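Local coordinates for protein alpha-fucosidase (Bifidobacterium bifidum, PDB 2EAB) that probably hydrolyses alpha-1,2-linked L-fucose from glycans, this chain being the catalytic portion of a longer membrane-associated protein and binding calcium, at residues Thr73-Gly85 with Ile278-Arg292. Residues are numbered along the deposited sequence; the frame is centred on the assembly and turned at random.
Sequences TFNEETLWTGGPG and IAAATDYKQKYPSYR. With CA (calcium ion), chain C; EDO (1,2-ethanediol), chain H.
With T78 at chi1 69° and T282 at chi1 75°, each OG1 lies between its own backbone N and carbonyl carbon, and the two hydroxyls meet across the contact. T282 OG1 donates to T78 OG1 at 2.6 Å and accepts from Y284 N, closing an ST turn; T78 OG1 in turn donates to the syn lone pair of E76 OE2, also 2.6 Å away. Threonine suits both places because its hydroxyl can donate and accept at once while its methyl packs: T78 CG2 lies 3.6 Å from Y284 CD2, and T282 CG2 rests against L79 CD1. T78 N reaches the same OE2 from above the carboxylate plane, while water 1 joins E76 OE1 to T282 N, so the buried glutamate is held through both oxygens. A valine in place of T78 would probably keep much of that packing but leave the T282 hydroxyl without its acceptor and E76 OE2 with one donor fewer. Upstream, A280 brings only a methyl, which lets CB sit at the edge of the F74 ring, 3.7 Å from CE2. The contact joins the facing sheets of the N-terminal beta-sandwich, segments 73-76 and 278-282 crossing at -43°; strand 241-250 flanks the latter, and helix 297-314 covers A279 and A281.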
loop_
_atom_site.group_PDB
_atom_site.type_symbol
_atom_site.label_atom_id
_atom_site.label_comp_id
_atom_site.label_asym_id
_atom_site.label_seq_id
_atom_site.Cartn_x
_atom_site.Cartn_y
_atom_site.Cartn_z
ATOM N N THR A 73 -9.994 -16.749 -11.406
ATOM C CA THR A 73 -9.847 -16.917 -9.967
ATOM C C THR A 73 -10.544 -15.742 -9.279
ATOM O O THR A 73 -10.400 -14.594 -9.711
ATOM C CB THR A 73 -8.362 -17.058 -9.603
ATOM O OG1 THR A 73 -7.842 -18.238 -10.235
ATOM C CG2 THR A 73 -8.158 -17.160 -8.100
ATOM N N PHE A 74 -11.314 -16.034 -8.235
ATOM C CA PHE A 74 -12.262 -15.072 -7.681
ATOM C C PHE A 74 -11.985 -14.734 -6.223
ATOM O O PHE A 74 -11.667 -15.623 -5.422
ATOM C CB PHE A 74 -13.692 -15.609 -7.835
ATOM C CG PHE A 74 -14.755 -14.613 -7.472
ATOM C CD1 PHE A 74 -15.191 -13.671 -8.398
ATOM C CD2 PHE A 74 -15.305 -14.600 -6.195
ATOM C CE1 PHE A 74 -16.169 -12.741 -8.060
ATOM C CE2 PHE A 74 -16.280 -13.669 -5.850
ATOM C CZ PHE A 74 -16.711 -12.736 -6.788
ATOM N N ASN A 75 -12.131 -13.448 -5.897
ATOM C CA ASN A 75 -11.940 -12.932 -4.546
ATOM C C ASN A 75 -13.027 -11.949 -4.153
ATOM O O ASN A 75 -13.560 -11.212 -4.994
ATOM C CB ASN A 75 -10.615 -12.172 -4.444
ATOM C CG ASN A 75 -9.414 -13.082 -4.337
ATOM O OD1 ASN A 75 -9.125 -13.633 -3.268
ATOM N ND2 ASN A 75 -8.693 -13.222 -5.425
ATOM N N GLU A 76 -13.321 -11.913 -2.859
ATOM C CA GLU A 76 -14.024 -10.785 -2.252
ATOM C C GLU A 76 -13.244 -10.371 -1.000
ATOM O O GLU A 76 -12.838 -11.222 -0.194
ATOM C CB GLU A 76 -15.480 -11.131 -1.926
ATOM C CG GLU A 76 -16.412 -9.914 -1.822
ATOM C CD GLU A 76 -16.497 -9.295 -0.435
ATOM O OE1 GLU A 76 -17.136 -8.217 -0.313
ATOM O OE2 GLU A 76 -15.947 -9.881 0.525
ATOM N N GLU A 77 -13.067 -9.061 -0.838
ATOM C CA GLU A 77 -12.130 -8.484 0.137
ATOM C C GLU A 77 -12.390 -8.857 1.596
ATOM O O GLU A 77 -11.473 -8.784 2.414
ATOM C CB GLU A 77 -12.111 -6.956 0.011
ATOM C CG GLU A 77 -13.478 -6.336 0.288
ATOM C CD GLU A 77 -13.476 -4.844 0.538
ATOM O OE1 GLU A 77 -14.596 -4.288 0.560
ATOM O OE2 GLU A 77 -12.398 -4.235 0.728
ATOM N N THR A 78 -13.628 -9.215 1.929
ATOM C CA THR A 78 -13.972 -9.481 3.325
ATOM C C THR A 78 -14.000 -10.958 3.706
ATOM O O THR A 78 -14.390 -11.286 4.829
ATOM C CB THR A 78 -15.319 -8.828 3.748
ATOM O OG1 THR A 78 -16.415 -9.476 3.085
ATOM C CG2 THR A 78 -15.337 -7.336 3.428
ATOM N N LEU A 79 -13.581 -11.845 2.801
ATOM C CA LEU A 79 -13.601 -13.277 3.101
ATOM C C LEU A 79 -12.388 -13.629 3.952
ATOM O O LEU A 79 -11.346 -14.062 3.458
ATOM C CB LEU A 79 -13.688 -14.132 1.833
ATOM C CG LEU A 79 -14.141 -15.574 2.107
ATOM C CD1 LEU A 79 -15.627 -15.633 2.468
ATOM C CD2 LEU A 79 -13.855 -16.465 0.924
ATOM N N TRP A 80 -12.564 -13.416 5.252
ATOM C CA TRP A 80 -11.517 -13.506 6.253
ATOM C C TRP A 80 -11.935 -14.471 7.358
ATOM O O TRP A 80 -13.003 -14.311 7.948
ATOM C CB TRP A 80 -11.318 -12.118 6.874
ATOM C CG TRP A 80 -10.202 -11.299 6.305
ATOM C CD1 TRP A 80 -10.244 -10.425 5.251
ATOM C CD2 TRP A 80 -8.873 -11.257 6.811
ATOM N NE1 TRP A 80 -8.998 -9.851 5.073
ATOM C CE2 TRP A 80 -8.141 -10.349 6.020
ATOM C CE3 TRP A 80 -8.229 -11.903 7.874
ATOM C CZ2 TRP A 80 -6.787 -10.081 6.252
ATOM C CZ3 TRP A 80 -6.894 -11.640 8.105
ATOM C CH2 TRP A 80 -6.186 -10.739 7.295
ATOM N N THR A 81 -11.099 -15.467 7.633
ATOM C CA THR A 81 -11.266 -16.272 8.840
ATOM C C THR A 81 -10.695 -15.508 10.042
ATOM O O THR A 81 -10.091 -14.450 9.883
ATOM C CB THR A 81 -10.577 -17.643 8.722
ATOM O OG1 THR A 81 -9.194 -17.446 8.424
ATOM C CG2 THR A 81 -11.224 -18.506 7.639
ATOM N N GLY A 82 -10.895 -16.055 11.239
ATOM C CA GLY A 82 -10.472 -15.422 12.482
ATOM C C GLY A 82 -11.556 -14.561 13.104
ATOM O O GLY A 82 -12.688 -14.499 12.615
ATOM N N GLY A 83 -11.209 -13.897 14.202
ATOM C CA GLY A 83 -12.102 -12.919 14.806
ATOM C C GLY A 83 -13.169 -13.529 15.694
ATOM O O GLY A 83 -13.118 -14.715 16.032
ATOM N N PRO A 84 -14.167 -12.723 16.086
ATOM C CA PRO A 84 -15.197 -13.231 16.981
ATOM C C PRO A 84 -15.905 -14.428 16.351
ATOM O O PRO A 84 -16.177 -14.436 15.149
ATOM C CB PRO A 84 -16.142 -12.036 17.157
ATOM C CG PRO A 84 -15.853 -11.137 16.014
ATOM C CD PRO A 84 -14.408 -11.325 15.699
ATOM N N GLY A 85 -16.159 -15.449 17.165
ATOM C CA GLY A 85 -16.753 -16.684 16.681
ATOM C C GLY A 85 -15.748 -17.768 16.341
ATOM O O GLY A 85 -16.128 -18.922 16.165
ATOM N N ILE A 278 -21.942 -11.131 -12.117
ATOM C CA ILE A 278 -21.425 -11.874 -10.975
ATOM C C ILE A 278 -21.312 -10.938 -9.780
ATOM O O ILE A 278 -20.690 -9.873 -9.869
ATOM C CB ILE A 278 -20.041 -12.493 -11.287
ATOM C CG1 ILE A 278 -20.123 -13.414 -12.515
ATOM C CG2 ILE A 278 -19.507 -13.252 -10.076
ATOM C CD1 ILE A 278 -19.014 -13.195 -13.526
ATOM N N ALA A 279 -21.923 -11.330 -8.667
ATOM C CA ALA A 279 -21.810 -10.562 -7.431
ATOM C C ALA A 279 -21.508 -11.489 -6.268
ATOM O O ALA A 279 -21.794 -12.687 -6.325
ATOM C CB ALA A 279 -23.079 -9.773 -7.170
ATOM N N ALA A 280 -20.926 -10.931 -5.209
ATOM C CA ALA A 280 -20.620 -11.696 -4.012
ATOM C C ALA A 280 -20.587 -10.776 -2.810
ATOM O O ALA A 280 -20.305 -9.578 -2.938
ATOM C CB ALA A 280 -19.294 -12.416 -4.160
ATOM N N ALA A 281 -20.874 -11.338 -1.642
ATOM C CA ALA A 281 -20.826 -10.597 -0.390
ATOM C C ALA A 281 -20.732 -11.541 0.786
ATOM O O ALA A 281 -21.065 -12.731 0.688
ATOM C CB ALA A 281 -22.055 -9.725 -0.231
ATOM N N THR A 282 -20.280 -10.982 1.905
ATOM C CA THR A 282 -20.353 -11.633 3.198
ATOM C C THR A 282 -21.133 -10.723 4.140
ATOM O O THR A 282 -21.483 -9.591 3.775
ATOM C CB THR A 282 -18.959 -11.876 3.821
ATOM O OG1 THR A 282 -18.438 -10.639 4.321
ATOM C CG2 THR A 282 -17.984 -12.485 2.820
ATOM N N ASP A 283 -21.378 -11.215 5.351
ATOM C CA ASP A 283 -21.937 -10.390 6.419
ATOM C C ASP A 283 -20.861 -9.745 7.306
ATOM O O ASP A 283 -21.149 -9.342 8.430
ATOM C CB ASP A 283 -22.958 -11.183 7.258
ATOM C CG ASP A 283 -22.325 -12.295 8.080
ATOM O OD1 ASP A 283 -21.252 -12.803 7.697
ATOM O OD2 ASP A 283 -22.925 -12.676 9.110
ATOM N N TYR A 284 -19.627 -9.648 6.804
ATOM C CA TYR A 284 -18.580 -8.904 7.506
ATOM C C TYR A 284 -19.004 -7.455 7.727
ATOM O O TYR A 284 -19.661 -6.863 6.874
ATOM C CB TYR A 284 -17.269 -8.912 6.707
ATOM C CG TYR A 284 -16.208 -8.033 7.329
ATOM C CD1 TYR A 284 -15.422 -8.509 8.373
ATOM C CD2 TYR A 284 -16.013 -6.716 6.902
ATOM C CE1 TYR A 284 -14.467 -7.706 8.985
ATOM C CE2 TYR A 284 -15.058 -5.900 7.502
ATOM C CZ TYR A 284 -14.288 -6.401 8.537
ATOM O OH TYR A 284 -13.343 -5.584 9.129
ATOM N N LYS A 285 -18.620 -6.882 8.863
ATOM C CA LYS A 285 -18.658 -5.430 9.018
ATOM C C LYS A 285 -17.484 -5.025 9.883
ATOM O O LYS A 285 -17.157 -5.716 10.844
ATOM C CB LYS A 285 -19.977 -4.969 9.643
ATOM C CG LYS A 285 -20.217 -3.464 9.580
ATOM C CD LYS A 285 -21.605 -3.107 10.103
ATOM C CE LYS A 285 -21.832 -1.600 10.201
ATOM N NZ LYS A 285 -21.706 -0.911 8.890
ATOM N N GLN A 286 -16.853 -3.902 9.552
ATOM C CA GLN A 286 -15.777 -3.383 10.386
ATOM C C GLN A 286 -16.421 -2.621 11.540
ATOM O O GLN A 286 -16.582 -1.391 11.493
ATOM C CB GLN A 286 -14.803 -2.510 9.592
ATOM C CG GLN A 286 -13.543 -2.200 10.398
ATOM C CD GLN A 286 -12.479 -1.468 9.615
ATOM O OE1 GLN A 286 -12.719 -0.947 8.522
ATOM N NE2 GLN A 286 -11.286 -1.421 10.173
ATOM N N LYS A 287 -16.814 -3.386 12.556
ATOM C CA LYS A 287 -17.596 -2.890 13.679
ATOM C C LYS A 287 -17.215 -3.703 14.907
ATOM O O LYS A 287 -17.578 -4.868 15.022
ATOM C CB LYS A 287 -19.100 -3.034 13.388
ATOM C CG LYS A 287 -19.999 -2.476 14.490
ATOM C CD LYS A 287 -21.476 -2.476 14.110
ATOM C CE LYS A 287 -22.264 -3.533 14.863
ATOM N NZ LYS A 287 -23.722 -3.206 14.902
ATOM N N TYR A 288 -16.466 -3.088 15.814
ATOM C CA TYR A 288 -16.009 -3.749 17.031
ATOM C C TYR A 288 -17.170 -3.819 18.026
ATOM O O TYR A 288 -17.885 -2.830 18.181
ATOM C CB TYR A 288 -14.840 -2.958 17.638
ATOM C CG TYR A 288 -14.342 -3.526 18.942
ATOM C CD1 TYR A 288 -13.358 -4.518 18.961
ATOM C CD2 TYR A 288 -14.860 -3.080 20.161
ATOM C CE1 TYR A 288 -12.908 -5.057 20.154
ATOM C CE2 TYR A 288 -14.414 -3.603 21.359
ATOM C CZ TYR A 288 -13.439 -4.585 21.351
ATOM O OH TYR A 288 -13.019 -5.096 22.553
ATOM N N PRO A 289 -17.337 -4.952 18.744
ATOM C CA PRO A 289 -16.552 -6.186 18.726
ATOM C C PRO A 289 -17.062 -7.346 17.866
ATOM O O PRO A 289 -16.356 -8.342 17.750
ATOM C CB PRO A 289 -16.592 -6.608 20.192
ATOM C CG PRO A 289 -17.981 -6.227 20.611
ATOM C CD PRO A 289 -18.346 -4.982 19.824
ATOM N N SER A 290 -18.261 -7.243 17.291
ATOM C CA SER A 290 -18.887 -8.406 16.636
ATOM C C SER A 290 -18.460 -8.630 15.190
ATOM O O SER A 290 -18.536 -9.748 14.686
ATOM C CB SER A 290 -20.411 -8.309 16.695
ATOM O OG SER A 290 -20.898 -7.325 15.797
ATOM N N TYR A 291 -18.051 -7.554 14.524
ATOM C CA TYR A 291 -17.602 -7.593 13.129
ATOM C C TYR A 291 -18.583 -8.273 12.165
ATOM O O TYR A 291 -18.174 -8.979 11.240
ATOM C CB TYR A 291 -16.193 -8.191 13.009
ATOM C CG TYR A 291 -15.148 -7.309 13.651
ATOM C CD1 TYR A 291 -14.527 -6.302 12.928
ATOM C CD2 TYR A 291 -14.808 -7.466 14.993
ATOM C CE1 TYR A 291 -13.577 -5.475 13.521
ATOM C CE2 TYR A 291 -13.859 -6.648 15.600
ATOM C CZ TYR A 291 -13.252 -5.653 14.863
ATOM O OH TYR A 291 -12.319 -4.851 15.484
ATOM N N ARG A 292 -19.876 -8.027 12.376
ATOM C CA ARG A 292 -20.931 -8.546 11.500
ATOM C C ARG A 292 -21.997 -7.497 11.227
ATOM O O ARG A 292 -22.227 -6.614 12.053
ATOM C CB ARG A 292 -21.601 -9.785 12.110
ATOM C CG ARG A 292 -20.685 -10.977 12.339
ATOM C CD ARG A 292 -20.173 -11.566 11.028
ATOM N NE ARG A 292 -19.465 -12.830 11.236
ATOM C CZ ARG A 292 -18.173 -12.936 11.531
ATOM N NH1 ARG A 292 -17.415 -11.849 11.655
ATOM N NH2 ARG A 292 -17.636 -14.134 11.705
HETATM CA CA CA C . -10.099 -3.775 -0.560
HETATM C C1 EDO H . -13.811 -1.330 14.330
HETATM O O1 EDO H . -13.144 -0.795 15.490
HETATM C C2 EDO H . -15.132 -0.548 13.976
HETATM O O2 EDO H . -15.899 -0.459 15.168
HETATM O O HOH W 1 -18.993 -8.312 1.668
HETATM O O HOH W 2 -18.739 -7.336 -2.395
HETATM O O HOH W 3 -15.203 -13.189 12.918
#